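Local atomic coordinates of thiol-activated cytolysin (Desulfobulbus propionicus, PDB entry 6NAL), a protein that probably binds cholesterol-containing membranes and oligomerises there into large beta-barrel pores, as other cholesterol-dependent cytolysins do. Residues N99-L104 with S199-R204; I128-F133 with L325-T330; K95-I100 with K113-F118; N237-R242 with N335-F340. One frame throughout, in Å; residues are numbered along the deposited sequence.

Contact 1: N99-L104 with S199-R204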
loop_
_atom_site.group_PDB
_atom_site.type_symbol
_atom_site.label_atom_id
_atom_site.label_comp_id
_atom_site.label_asym_id
_atom_site.label_seq_id
_atom_site.Cartn_x
_atom_site.Cartn_y
_atom_site.Cartn_z
ATOM N N ASN A 99 -21.057 48.727 18.371
ATOM C CA ASN A 99 -22.212 48.154 17.691
ATOM C C ASN A 99 -22.125 46.632 17.688
ATOM O O ASN A 99 -21.157 46.052 17.183
ATOM C CB ASN A 99 -22.336 48.679 16.269
ATOM C CG ASN A 99 -23.252 49.883 16.183
ATOM O OD1 ASN A 99 -22.807 51.013 16.365
ATOM N ND2 ASN A 99 -24.543 49.647 15.928
ATOM N N ILE A 100 -23.142 46.003 18.270
ATOM C CA ILE A 100 -23.274 44.561 18.382
ATOM C C ILE A 100 -24.414 44.162 17.462
ATOM O O ILE A 100 -25.481 44.782 17.495
ATOM C CB ILE A 100 -23.572 44.149 19.829
ATOM C CG1 ILE A 100 -22.443 44.604 20.763
ATOM C CG2 ILE A 100 -23.816 42.652 19.932
ATOM C CD1 ILE A 100 -21.169 43.844 20.589
ATOM N N THR A 101 -24.188 43.166 16.617
ATOM C CA THR A 101 -25.181 42.759 15.625
ATOM C C THR A 101 -25.455 41.269 15.778
ATOM O O THR A 101 -24.524 40.465 15.813
ATOM C CB THR A 101 -24.680 43.075 14.208
ATOM O OG1 THR A 101 -24.487 44.494 14.090
ATOM C CG2 THR A 101 -25.631 42.557 13.146
ATOM N N VAL A 102 -26.725 40.927 15.941
ATOM C CA VAL A 102 -27.182 39.552 16.023
ATOM C C VAL A 102 -27.656 39.150 14.644
ATOM O O VAL A 102 -28.540 39.795 14.091
ATOM C CB VAL A 102 -28.335 39.389 17.019
ATOM C CG1 VAL A 102 -28.753 37.967 17.079
ATOM C CG2 VAL A 102 -27.939 39.934 18.361
ATOM N N ASP A 103 -27.116 38.072 14.118
ATOM C CA ASP A 103 -27.511 37.582 12.810
ATOM C C ASP A 103 -28.370 36.345 13.010
ATOM O O ASP A 103 -27.839 35.263 13.290
ATOM C CB ASP A 103 -26.306 37.249 11.949
ATOM C CG ASP A 103 -26.704 36.462 10.705
ATOM O OD1 ASP A 103 -27.764 36.820 10.112
ATOM O OD2 ASP A 103 -25.986 35.476 10.348
ATOM N N LEU A 104 -29.718 36.515 12.900
ATOM C CA LEU A 104 -30.498 35.293 12.938
ATOM C C LEU A 104 -31.012 34.947 11.554
ATOM O O LEU A 104 -31.468 35.831 10.835
ATOM C CB LEU A 104 -31.700 35.338 13.862
ATOM C CG LEU A 104 -31.331 35.789 15.248
ATOM C CD1 LEU A 104 -31.682 37.270 15.307
ATOM C CD2 LEU A 104 -32.095 35.034 16.279
ATOM N N SER A 199 -25.357 33.700 14.962
ATOM C CA SER A 199 -24.084 34.347 15.231
ATOM C C SER A 199 -24.279 35.763 15.780
ATOM O O SER A 199 -25.315 36.398 15.583
ATOM C CB SER A 199 -23.222 34.408 13.967
ATOM O OG SER A 199 -22.827 33.116 13.566
ATOM N N VAL A 200 -23.249 36.250 16.482
ATOM C CA VAL A 200 -23.213 37.611 16.988
ATOM C C VAL A 200 -21.844 38.207 16.703
ATOM O O VAL A 200 -20.819 37.669 17.149
ATOM C CB VAL A 200 -23.516 37.706 18.489
ATOM C CG1 VAL A 200 -23.487 39.176 18.870
ATOM C CG2 VAL A 200 -24.841 37.045 18.862
ATOM N N SER A 201 -21.827 39.344 16.005
ATOM C CA SER A 201 -20.605 40.014 15.606
ATOM C C SER A 201 -20.547 41.382 16.276
ATOM O O SER A 201 -21.529 41.864 16.855
ATOM C CB SER A 201 -20.548 40.122 14.080
ATOM O OG SER A 201 -21.604 40.934 13.605
ATOM N N ALA A 202 -19.378 41.998 16.205
ATOM C CA ALA A 202 -19.170 43.318 16.785
ATOM C C ALA A 202 -18.226 44.089 15.880
ATOM O O ALA A 202 -17.252 43.522 15.385
ATOM C CB ALA A 202 -18.614 43.199 18.200
ATOM N N GLU A 203 -18.543 45.358 15.619
ATOM C CA GLU A 203 -17.756 46.183 14.703
ATOM C C GLU A 203 -16.629 46.871 15.466
ATOM O O GLU A 203 -16.853 47.466 16.519
ATOM C CB GLU A 203 -18.651 47.208 13.998
ATOM C CG GLU A 203 -18.755 48.582 14.662
ATOM C CD GLU A 203 -19.823 49.496 14.025
ATOM O OE1 GLU A 203 -20.450 49.089 13.011
ATOM O OE2 GLU A 203 -20.036 50.617 14.560
ATOM N N ARG A 204 -15.448 46.701 15.009
ATOM C CA ARG A 204 -14.323 47.375 15.621
ATOM C C ARG A 204 -14.337 48.827 15.181
ATOM O O ARG A 204 -14.678 49.112 14.026
ATOM C CB ARG A 204 -13.019 46.728 15.209
ATOM C CG ARG A 204 -11.773 47.274 15.898
ATOM C CD ARG A 204 -10.478 46.712 15.191
ATOM N NE ARG A 204 -10.490 47.160 13.790
ATOM C CZ ARG A 204 -9.653 48.039 13.243
ATOM N NH1 ARG A 204 -8.664 48.569 13.951
ATOM N NH2 ARG A 204 -9.791 48.371 11.964
#

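Contact 2: I128-F133 with L325-T330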
loop_
_atom_site.group_PDB
_atom_site.type_symbol
_atom_site.label_atom_id
_atom_site.label_comp_id
_atom_site.label_asym_id
_atom_site.label_seq_id
_atom_site.Cartn_x
_atom_site.Cartn_y
_atom_site.Cartn_z
ATOM N N ILE A 128 -33.003 40.688 21.815
ATOM C CA ILE A 128 -33.249 40.397 20.402
ATOM C C ILE A 128 -33.758 38.968 20.209
ATOM O O ILE A 128 -34.601 38.702 19.342
ATOM C CB ILE A 128 -31.967 40.650 19.591
ATOM C CG1 ILE A 128 -31.620 42.125 19.727
ATOM C CG2 ILE A 128 -32.144 40.219 18.141
ATOM C CD1 ILE A 128 -30.335 42.494 19.081
ATOM N N LEU A 129 -33.214 38.015 20.967
ATOM C CA LEU A 129 -33.707 36.646 20.886
ATOM C C LEU A 129 -35.166 36.561 21.325
ATOM O O LEU A 129 -35.968 35.835 20.717
ATOM C CB LEU A 129 -32.853 35.732 21.754
ATOM C CG LEU A 129 -31.648 35.045 21.108
ATOM C CD1 LEU A 129 -30.974 34.221 22.178
ATOM C CD2 LEU A 129 -32.106 34.212 19.981
ATOM N N SER A 130 -35.514 37.267 22.407
ATOM C CA SER A 130 -36.889 37.282 22.891
ATOM C C SER A 130 -37.834 37.790 21.815
ATOM O O SER A 130 -38.850 37.161 21.527
ATOM C CB SER A 130 -36.977 38.130 24.155
ATOM O OG SER A 130 -36.331 37.449 25.218
ATOM N N LYS A 131 -37.485 38.898 21.167
ATOM C CA LYS A 131 -38.381 39.451 20.171
ATOM C C LYS A 131 -38.496 38.519 18.988
ATOM O O LYS A 131 -39.513 38.529 18.295
ATOM C CB LYS A 131 -37.914 40.844 19.733
ATOM C CG LYS A 131 -37.697 41.898 20.876
ATOM C CD LYS A 131 -38.625 41.719 22.089
ATOM C CE LYS A 131 -38.141 42.485 23.348
ATOM N NZ LYS A 131 -37.432 43.747 23.001
ATOM N N TRP A 132 -37.488 37.686 18.748
ATOM C CA TRP A 132 -37.606 36.827 17.585
ATOM C C TRP A 132 -38.466 35.614 17.870
ATOM O O TRP A 132 -39.255 35.216 17.011
ATOM C CB TRP A 132 -36.261 36.349 17.064
ATOM C CG TRP A 132 -36.408 35.719 15.696
ATOM C CD1 TRP A 132 -36.836 36.327 14.522
ATOM C CD2 TRP A 132 -36.148 34.371 15.368
ATOM N NE1 TRP A 132 -36.826 35.423 13.492
ATOM C CE2 TRP A 132 -36.401 34.216 13.985
ATOM C CE3 TRP A 132 -35.707 33.275 16.103
ATOM C CZ2 TRP A 132 -36.225 33.003 13.336
ATOM C CZ3 TRP A 132 -35.531 32.074 15.456
ATOM C CH2 TRP A 132 -35.801 31.941 14.089
ATOM N N PHE A 133 -38.315 34.968 19.028
ATOM C CA PHE A 133 -39.240 33.871 19.261
ATOM C C PHE A 133 -40.479 34.315 20.047
ATOM O O PHE A 133 -41.490 33.607 20.013
ATOM C CB PHE A 133 -38.569 32.599 19.877
ATOM C CG PHE A 133 -37.688 32.810 21.075
ATOM C CD1 PHE A 133 -38.132 33.521 22.188
ATOM C CD2 PHE A 133 -36.411 32.226 21.101
ATOM C CE1 PHE A 133 -37.296 33.674 23.304
ATOM C CE2 PHE A 133 -35.574 32.379 22.204
ATOM C CZ PHE A 133 -36.015 33.099 23.307
ATOM N N LEU A 325 -35.659 26.083 20.637
ATOM C CA LEU A 325 -34.892 27.189 21.188
ATOM C C LEU A 325 -35.825 28.215 21.830
ATOM O O LEU A 325 -36.829 28.640 21.237
ATOM C CB LEU A 325 -34.023 27.830 20.112
ATOM C CG LEU A 325 -32.627 28.172 20.645
ATOM C CD1 LEU A 325 -31.820 26.990 21.098
ATOM C CD2 LEU A 325 -31.843 28.891 19.572
ATOM N N SER A 326 -35.486 28.591 23.057
ATOM C CA SER A 326 -36.362 29.341 23.946
ATOM C C SER A 326 -35.508 30.058 25.003
ATOM O O SER A 326 -34.272 30.029 24.964
ATOM C CB SER A 326 -37.392 28.402 24.579
ATOM O OG SER A 326 -36.859 27.760 25.722
ATOM N N ARG A 327 -36.189 30.740 25.936
ATOM C CA ARG A 327 -35.508 31.392 27.053
ATOM C C ARG A 327 -34.996 30.386 28.073
ATOM O O ARG A 327 -34.002 30.650 28.773
ATOM C CB ARG A 327 -36.454 32.359 27.765
ATOM C CG ARG A 327 -36.556 33.723 27.156
ATOM C CD ARG A 327 -37.779 34.429 27.723
ATOM N NE ARG A 327 -38.877 34.420 26.762
ATOM C CZ ARG A 327 -39.515 35.504 26.324
ATOM N NH1 ARG A 327 -39.176 36.711 26.771
ATOM N NH2 ARG A 327 -40.498 35.374 25.435
ATOM N N THR A 328 -35.695 29.258 28.198
ATOM C CA THR A 328 -35.369 28.164 29.101
ATOM C C THR A 328 -34.414 27.130 28.505
ATOM O O THR A 328 -33.860 26.313 29.252
ATOM C CB THR A 328 -36.648 27.430 29.507
ATOM O OG1 THR A 328 -37.152 26.682 28.376
ATOM C CG2 THR A 328 -37.738 28.405 29.959
ATOM N N ASN A 329 -34.149 27.211 27.203
ATOM C CA ASN A 329 -33.329 26.240 26.472
ATOM C C ASN A 329 -32.449 27.019 25.493
ATOM O O ASN A 329 -32.871 27.347 24.380
ATOM C CB ASN A 329 -34.200 25.229 25.742
ATOM C CG ASN A 329 -33.458 23.945 25.441
ATOM O OD1 ASN A 329 -32.707 23.426 26.282
ATOM N ND2 ASN A 329 -33.637 23.440 24.233
ATOM N N THR A 330 -31.235 27.312 25.924
ATOM C CA THR A 330 -30.322 28.201 25.240
ATOM C C THR A 330 -29.497 27.471 24.176
ATOM O O THR A 330 -29.495 26.245 24.057
ATOM C CB THR A 330 -29.374 28.856 26.261
ATOM O OG1 THR A 330 -28.972 27.891 27.245
ATOM C CG2 THR A 330 -30.049 30.033 26.992
#

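Contact 3: K95-I100 with K113-F118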
loop_
_atom_site.group_PDB
_atom_site.type_symbol
_atom_site.label_atom_id
_atom_site.label_comp_id
_atom_site.label_asym_id
_atom_site.label_seq_id
_atom_site.Cartn_x
_atom_site.Cartn_y
_atom_site.Cartn_z
ATOM N N LYS A 95 -14.509 50.559 28.886
ATOM C CA LYS A 95 -14.704 50.716 27.457
ATOM C C LYS A 95 -15.869 51.642 27.135
ATOM O O LYS A 95 -16.726 51.917 27.971
ATOM C CB LYS A 95 -14.925 49.347 26.807
ATOM C CG LYS A 95 -13.713 48.415 26.880
ATOM C CD LYS A 95 -14.035 47.050 26.343
ATOM C CE LYS A 95 -14.389 46.081 27.445
ATOM N NZ LYS A 95 -14.531 44.737 26.813
ATOM N N ASP A 96 -15.856 52.147 25.906
ATOM C CA ASP A 96 -16.961 52.906 25.342
ATOM C C ASP A 96 -17.832 51.998 24.468
ATOM O O ASP A 96 -17.575 50.794 24.356
ATOM C CB ASP A 96 -16.434 54.102 24.544
ATOM C CG ASP A 96 -17.410 55.310 24.550
ATOM O OD1 ASP A 96 -18.540 55.219 25.101
ATOM O OD2 ASP A 96 -17.042 56.362 23.980
ATOM N N ARG A 97 -18.839 52.592 23.807
ATOM C CA ARG A 97 -19.916 51.846 23.165
ATOM C C ARG A 97 -19.471 51.237 21.841
ATOM O O ARG A 97 -18.642 51.795 21.119
ATOM C CB ARG A 97 -21.141 52.745 22.932
ATOM C CG ARG A 97 -21.755 53.401 24.202
ATOM C CD ARG A 97 -23.252 53.802 24.061
ATOM N NE ARG A 97 -23.644 54.343 22.749
ATOM C CZ ARG A 97 -23.122 55.434 22.169
ATOM N NH1 ARG A 97 -22.162 56.137 22.775
ATOM N NH2 ARG A 97 -23.562 55.828 20.969
ATOM N N VAL A 98 -20.065 50.094 21.514
ATOM C CA VAL A 98 -19.741 49.336 20.311
ATOM C C VAL A 98 -21.024 48.801 19.699
ATOM O O VAL A 98 -21.956 48.420 20.413
ATOM C CB VAL A 98 -18.793 48.156 20.619
ATOM C CG1 VAL A 98 -18.797 47.142 19.473
ATOM C CG2 VAL A 98 -17.408 48.631 20.868
ATOM N N ASN A 99 -21.057 48.727 18.371
ATOM C CA ASN A 99 -22.212 48.154 17.691
ATOM C C ASN A 99 -22.125 46.632 17.688
ATOM O O ASN A 99 -21.157 46.052 17.183
ATOM C CB ASN A 99 -22.336 48.679 16.269
ATOM C CG ASN A 99 -23.252 49.883 16.183
ATOM O OD1 ASN A 99 -22.807 51.013 16.365
ATOM N ND2 ASN A 99 -24.543 49.647 15.928
ATOM N N ILE A 100 -23.142 46.003 18.270
ATOM C CA ILE A 100 -23.274 44.561 18.382
ATOM C C ILE A 100 -24.414 44.162 17.462
ATOM O O ILE A 100 -25.481 44.782 17.495
ATOM C CB ILE A 100 -23.572 44.149 19.829
ATOM C CG1 ILE A 100 -22.443 44.604 20.763
ATOM C CG2 ILE A 100 -23.816 42.652 19.932
ATOM C CD1 ILE A 100 -21.169 43.844 20.589
ATOM N N LYS A 113 -26.207 49.118 20.410
ATOM C CA LYS A 113 -24.965 49.776 20.769
ATOM C C LYS A 113 -24.914 49.772 22.283
ATOM O O LYS A 113 -25.855 50.218 22.926
ATOM C CB LYS A 113 -24.915 51.195 20.202
ATOM C CG LYS A 113 -23.530 51.699 19.821
ATOM C CD LYS A 113 -23.612 53.174 19.452
ATOM C CE LYS A 113 -23.043 53.459 18.060
ATOM N NZ LYS A 113 -21.602 53.047 17.921
ATOM N N VAL A 114 -23.845 49.245 22.859
ATOM C CA VAL A 114 -23.656 49.271 24.303
ATOM C C VAL A 114 -22.165 49.179 24.601
ATOM O O VAL A 114 -21.344 48.835 23.733
ATOM C CB VAL A 114 -24.418 48.136 25.020
ATOM C CG1 VAL A 114 -23.938 46.792 24.551
ATOM C CG2 VAL A 114 -24.240 48.272 26.529
ATOM N N VAL A 115 -21.804 49.489 25.838
ATOM C CA VAL A 115 -20.420 49.278 26.264
ATOM C C VAL A 115 -20.163 47.777 26.362
ATOM O O VAL A 115 -20.877 47.077 27.093
ATOM C CB VAL A 115 -20.117 49.993 27.593
ATOM C CG1 VAL A 115 -20.434 51.485 27.454
ATOM C CG2 VAL A 115 -20.887 49.376 28.720
ATOM N N PRO A 116 -19.169 47.235 25.641
ATOM C CA PRO A 116 -19.012 45.776 25.602
ATOM C C PRO A 116 -18.625 45.194 26.941
ATOM O O PRO A 116 -17.448 45.125 27.305
ATOM C CB PRO A 116 -17.891 45.553 24.585
ATOM C CG PRO A 116 -17.754 46.847 23.837
ATOM C CD PRO A 116 -18.130 47.909 24.845
ATOM N N THR A 117 -19.625 44.763 27.682
ATOM C CA THR A 117 -19.416 43.970 28.892
ATOM C C THR A 117 -20.289 42.723 28.794
ATOM O O THR A 117 -21.276 42.675 28.042
ATOM C CB THR A 117 -19.747 44.731 30.161
ATOM O OG1 THR A 117 -21.169 44.791 30.262
ATOM C CG2 THR A 117 -19.152 46.196 30.057
ATOM N N PHE A 118 -19.803 41.652 29.410
ATOM C CA PHE A 118 -20.534 40.395 29.355
ATOM C C PHE A 118 -22.006 40.583 29.713
ATOM O O PHE A 118 -22.898 40.088 29.019
ATOM C CB PHE A 118 -19.875 39.385 30.287
ATOM C CG PHE A 118 -20.471 38.000 30.183
ATOM C CD1 PHE A 118 -20.637 37.376 28.944
ATOM C CD2 PHE A 118 -20.879 37.327 31.300
ATOM C CE1 PHE A 118 -21.203 36.100 28.837
ATOM C CE2 PHE A 118 -21.446 36.067 31.194
ATOM C CZ PHE A 118 -21.609 35.457 29.954
#

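Contact 4: N237-R242 with N335-F340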
loop_
_atom_site.group_PDB
_atom_site.type_symbol
_atom_site.label_atom_id
_atom_site.label_comp_id
_atom_site.label_asym_id
_atom_site.label_seq_id
_atom_site.Cartn_x
_atom_site.Cartn_y
_atom_site.Cartn_z
ATOM N N ASN A 237 -16.552 37.979 16.512
ATOM C CA ASN A 237 -17.706 37.151 16.190
ATOM C C ASN A 237 -17.679 35.897 17.043
ATOM O O ASN A 237 -16.612 35.335 17.283
ATOM C CB ASN A 237 -17.684 36.813 14.684
ATOM C CG ASN A 237 -18.982 36.214 14.188
ATOM O OD1 ASN A 237 -20.070 36.738 14.403
ATOM N ND2 ASN A 237 -18.864 35.102 13.518
ATOM N N VAL A 238 -18.843 35.521 17.555
ATOM C CA VAL A 238 -19.072 34.267 18.251
ATOM C C VAL A 238 -20.237 33.565 17.574
ATOM O O VAL A 238 -21.220 34.212 17.194
ATOM C CB VAL A 238 -19.397 34.464 19.745
ATOM C CG1 VAL A 238 -19.478 33.122 20.440
ATOM C CG2 VAL A 238 -18.395 35.354 20.440
ATOM N N GLN A 239 -20.131 32.252 17.428
ATOM C CA GLN A 239 -21.201 31.436 16.883
ATOM C C GLN A 239 -21.827 30.656 18.008
ATOM O O GLN A 239 -21.126 30.193 18.900
ATOM C CB GLN A 239 -20.701 30.403 15.865
ATOM C CG GLN A 239 -19.833 30.940 14.814
ATOM C CD GLN A 239 -19.115 29.811 14.012
ATOM O OE1 GLN A 239 -18.667 30.062 12.914
ATOM N NE2 GLN A 239 -19.027 28.585 14.564
ATOM N N TYR A 240 -23.124 30.464 17.935
ATOM C CA TYR A 240 -23.864 29.774 18.980
ATOM C C TYR A 240 -24.664 28.628 18.369
ATOM O O TYR A 240 -25.265 28.772 17.303
ATOM C CB TYR A 240 -24.848 30.738 19.714
ATOM C CG TYR A 240 -24.180 31.890 20.372
ATOM C CD1 TYR A 240 -23.786 32.973 19.624
ATOM C CD2 TYR A 240 -23.907 31.894 21.726
ATOM C CE1 TYR A 240 -23.175 34.035 20.197
ATOM C CE2 TYR A 240 -23.281 32.983 22.329
ATOM C CZ TYR A 240 -22.934 34.053 21.546
ATOM O OH TYR A 240 -22.281 35.140 22.028
ATOM N N GLY A 241 -24.729 27.513 19.062
ATOM C CA GLY A 241 -25.475 26.426 18.503
ATOM C C GLY A 241 -25.396 25.180 19.333
ATOM O O GLY A 241 -25.475 25.258 20.549
ATOM N N ARG A 242 -25.218 24.023 18.678
ATOM C CA ARG A 242 -25.349 22.713 19.297
ATOM C C ARG A 242 -24.306 21.776 18.713
ATOM O O ARG A 242 -24.001 21.827 17.528
ATOM C CB ARG A 242 -26.744 22.143 19.024
ATOM C CG ARG A 242 -27.012 20.733 19.502
ATOM C CD ARG A 242 -28.530 20.451 19.255
ATOM N NE ARG A 242 -28.912 19.057 19.395
ATOM C CZ ARG A 242 -29.189 18.471 20.552
ATOM N NH1 ARG A 242 -29.115 19.194 21.652
ATOM N NH2 ARG A 242 -29.569 17.190 20.599
ATOM N N ASN A 335 -17.716 28.649 18.698
ATOM C CA ASN A 335 -16.434 29.162 18.251
ATOM C C ASN A 335 -16.475 30.681 18.260
ATOM O O ASN A 335 -17.543 31.287 18.161
ATOM C CB ASN A 335 -16.096 28.615 16.868
ATOM C CG ASN A 335 -15.955 27.084 16.856
ATOM O OD1 ASN A 335 -16.924 26.354 16.590
ATOM N ND2 ASN A 335 -14.761 26.602 17.136
ATOM N N TYR A 336 -15.308 31.288 18.411
ATOM C CA TYR A 336 -15.183 32.732 18.363
ATOM C C TYR A 336 -13.975 33.041 17.491
ATOM O O TYR A 336 -13.076 32.216 17.303
ATOM C CB TYR A 336 -15.145 33.394 19.797
ATOM C CG TYR A 336 -13.891 33.224 20.601
ATOM C CD1 TYR A 336 -13.601 32.025 21.205
ATOM C CD2 TYR A 336 -12.991 34.270 20.757
ATOM C CE1 TYR A 336 -12.409 31.826 21.897
ATOM C CE2 TYR A 336 -11.815 34.099 21.492
ATOM C CZ TYR A 336 -11.539 32.876 22.057
ATOM O OH TYR A 336 -10.383 32.700 22.768
ATOM N N TYR A 337 -14.015 34.235 16.915
ATOM C CA TYR A 337 -13.042 34.739 15.965
ATOM C C TYR A 337 -12.562 36.084 16.468
ATOM O O TYR A 337 -13.377 36.936 16.865
ATOM C CB TYR A 337 -13.650 34.865 14.564
ATOM C CG TYR A 337 -14.183 33.513 14.116
ATOM C CD1 TYR A 337 -15.482 33.113 14.450
ATOM C CD2 TYR A 337 -13.370 32.606 13.424
ATOM C CE1 TYR A 337 -15.966 31.884 14.080
ATOM C CE2 TYR A 337 -13.852 31.361 13.050
ATOM C CZ TYR A 337 -15.157 31.008 13.382
ATOM O OH TYR A 337 -15.656 29.770 13.029
ATOM N N THR A 338 -11.233 36.224 16.513
ATOM C CA THR A 338 -10.555 37.413 16.995
ATOM C C THR A 338 -9.902 38.112 15.821
ATOM O O THR A 338 -9.423 37.474 14.881
ATOM C CB THR A 338 -9.437 37.122 18.025
ATOM O OG1 THR A 338 -8.597 36.032 17.596
ATOM C CG2 THR A 338 -10.040 36.788 19.331
ATOM N N VAL A 339 -9.817 39.414 15.937
ATOM C CA VAL A 339 -9.076 40.286 15.049
ATOM C C VAL A 339 -8.126 41.126 15.926
ATOM O O VAL A 339 -8.374 41.323 17.121
ATOM C CB VAL A 339 -10.138 41.067 14.242
ATOM C CG1 VAL A 339 -10.632 42.309 15.004
ATOM C CG2 VAL A 339 -9.672 41.336 12.832
ATOM N N PHE A 340 -6.970 41.510 15.372
ATOM C CA PHE A 340 -6.056 42.395 16.087
ATOM C C PHE A 340 -6.672 43.792 16.191
ATOM O O PHE A 340 -7.265 44.303 15.234
ATOM C CB PHE A 340 -4.690 42.455 15.398
ATOM C CG PHE A 340 -3.882 41.200 15.580
ATOM C CD1 PHE A 340 -3.207 40.958 16.777
ATOM C CD2 PHE A 340 -3.802 40.269 14.561
ATOM C CE1 PHE A 340 -2.460 39.781 16.963
ATOM C CE2 PHE A 340 -3.073 39.088 14.722
ATOM C CZ PHE A 340 -2.403 38.827 15.923
#

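Contact 1: N99-L104 with S199-R204
Ile100 and Ala202 face each other as a non-hydrogen-bonded pair of two antiparallel strands, 98-103 and 187-202, in the large sheet that is probably the core of the cytolysin's pore-forming part, as in its relatives. The small Ala202 leaves a hollow beside its strand, and the long branch of Ile100 fills it: CD1 comes to 3.6 Å from Ala202 CB. The other branch, CG2, lies anti to the backbone N (CG1 chi1 -60°) and meets Val200 CG1, the two side chains crossing at a slant. Val102 sits looser against Val200, on the same buried face. Helix 118-133 covers this side, with Ile125 on Val200 and Ile128 on Val102, so branched aliphatic side chains suit it. The opposite face carries the polar residues Thr101, Ser201, Asp103 and Ser199. There the Ser201 hydroxyl fits beside Thr101 CB. Between the faces the backbones are zipped by nearly straight bonds; Thr101 gives its N to Ser201 O at 3.0 Å and receives Ser201 N at 2.9 Å. Farther along, Glu203 lies alongside Asn99, pointing the same way, with amide and carboxylate planes 42° apart. Asn99 CB lies over the flat of the carboxylate, 3.5 Å from Glu203 CD.

Contact 2: I128-F133 with L325-T330
Phe133, in the last turn of helix 118-133, lays its ring against the backbone of Leu325, Ser326 and Arg327. Ser326 CA sits over one face of the ring, 4.0 Å from its centroid and 29° off the normal, a CH-pi contact, while Phe133 CZ reaches Ser326 C at 3.5 Å. An aromatic suits this place because a flat ring can cover a stretch of main chain. Its CG stands between the backbone N and the carbonyl carbon (chi1 49°), which leaves Leu129 O of the helix above the ring centre.

The arginine adds packing of a different kind. Arg327 bends at its third torsion and crosses the ring at a slant; Phe133 CE1 lies over a face of the guanidinium, 3.9 Å from Arg327 NE, with the two planes 52° apart. Salt bridges to Asp134 and Glu139 take the charge and probably fix the group's rotation.

Among the polar neighbours, Ser130 OG approaches Arg327 NH1 to 3.3 Å at a poor angle, and is instead hydrogen-bonded to Asn126 O. Within the loop, Ser326 OG and Thr328 OG1 share a hydrogen bond of 2.9 Å, and Ser326 N is bonded to Asn329 O, holding the loop in a compact bend. Through Phe133, then, the C-terminal end of helix 118-133 packs on the loop between helix 309-320 and strand 332-340 of the thiol-activated cytolysin fold.

Contact 3: K95-I100 with K113-F118
Val98 and Val114 form an antiparallel hydrogen-bonded pair: Val98 N reaches Val114 O at 2.9 Å, and Val114 N returns a bond of 3.2 Å to Val98 O. Beside them the ring of Pro116 is wedged crosswise against Val98, its CG only 3.5 Å from Val98 CG2, a tight fit. Proline suits a place where strand 110-114 has ended, since its nitrogen has no hydrogen to offer a partner. Lys95 crosses the proline obliquely and, bent at its third torsion (-97°), brings NZ to Pro116 O at 3.0 Å. All this lies at the open end of the beta hairpin of strands 98-103 and 110-114, where the second strand runs on into helix 118-133. On the face of Asn99, Lys113 is crossed at about a right angle by Arg97 from the adjoining loop, whose NH2 is 3.1 Å from Lys113 CD; two bends in the lysine chain carry NZ to a weak bond with Asn99 OD1, 2.8 Å long. Flexible lysine and arginine chains suit this solvent-facing side. Farther out, the hydroxyl of Tyr72 also bonds to Pro116 O, Arg4 pairs with Asp96, and Thr117 caps the start of the helix through its OG1 to Asn120 N.

Contact 4: N237-R242 with N335-F340
Tyr337 N gives a bond of 2.8 Å to Asn237 O, and Gln239 N gives one of 2.9 Å to Asn335 O, pairing strands 232-250 and 332-340 antiparallel in the large sheet they share with 187-202. Returning from Asn237 N to Tyr337 O is a weaker bond of 3.4 Å. One side-chain bond joins the strands too: Tyr337 OH donates to Gln239 OE1 at 3.0 Å. The hydroxyl stands well above the plane of the amide, 59° out of it, whereas the amide carbon lies in the plane of the ring at its edge. Amide and ring are turned 57° apart. Gln239 gets there because its chain, with CG anti to the carbonyl carbon (chi1 -50°), runs extended beyond CG; the long chain of glutamine spans the gap to the hydroxyl. Asn237 lies alongside Tyr337 on this same face.

The polar ends of Asn335 turn to other partners, Lys194 NZ on its OD1 and Gly164 O on its ND2, which satisfies a buried amide. On the other face, Val238 and Tyr336 meet as a non-hydrogen-bonded pair, Val238 CG2 resting 3.8 Å from Tyr336 CB while the phenol ring leads away toward Val235. Val238 CG1 instead packs on Asn335 O at 3.5 Å. Strand 232-250 is an interior strand here, with 332-340 along one edge and 187-202 along the other, where Val238 bonds to Val200 and Tyr240 meets the Tyr198 ring.

In the fold
Contacts 3, 1 and 4 are seams of one antiparallel sheet, the seam between 187-202 and 232-250 separating contact 1 from contact 4; contact 2 joins the end of the helix covering the sheet to a loop. Contacts 1 and 3 share Asn99 and Ile100, with partners along the two edges of strand 98-103. Contacts 1 and 4 are partly buried, each with a buried, more apolar face and a more polar one. Contact 2, mostly buried except for Arg327, has no hydrogen bond between its segments, relying on a phenylalanine ring against main chain and an arginine side chain. Contact 3, at the hairpin's open end, has exposed charged residues. Contacts 1 and 2 meet where Val102 and Leu104 pack on Ile128 and Leu129.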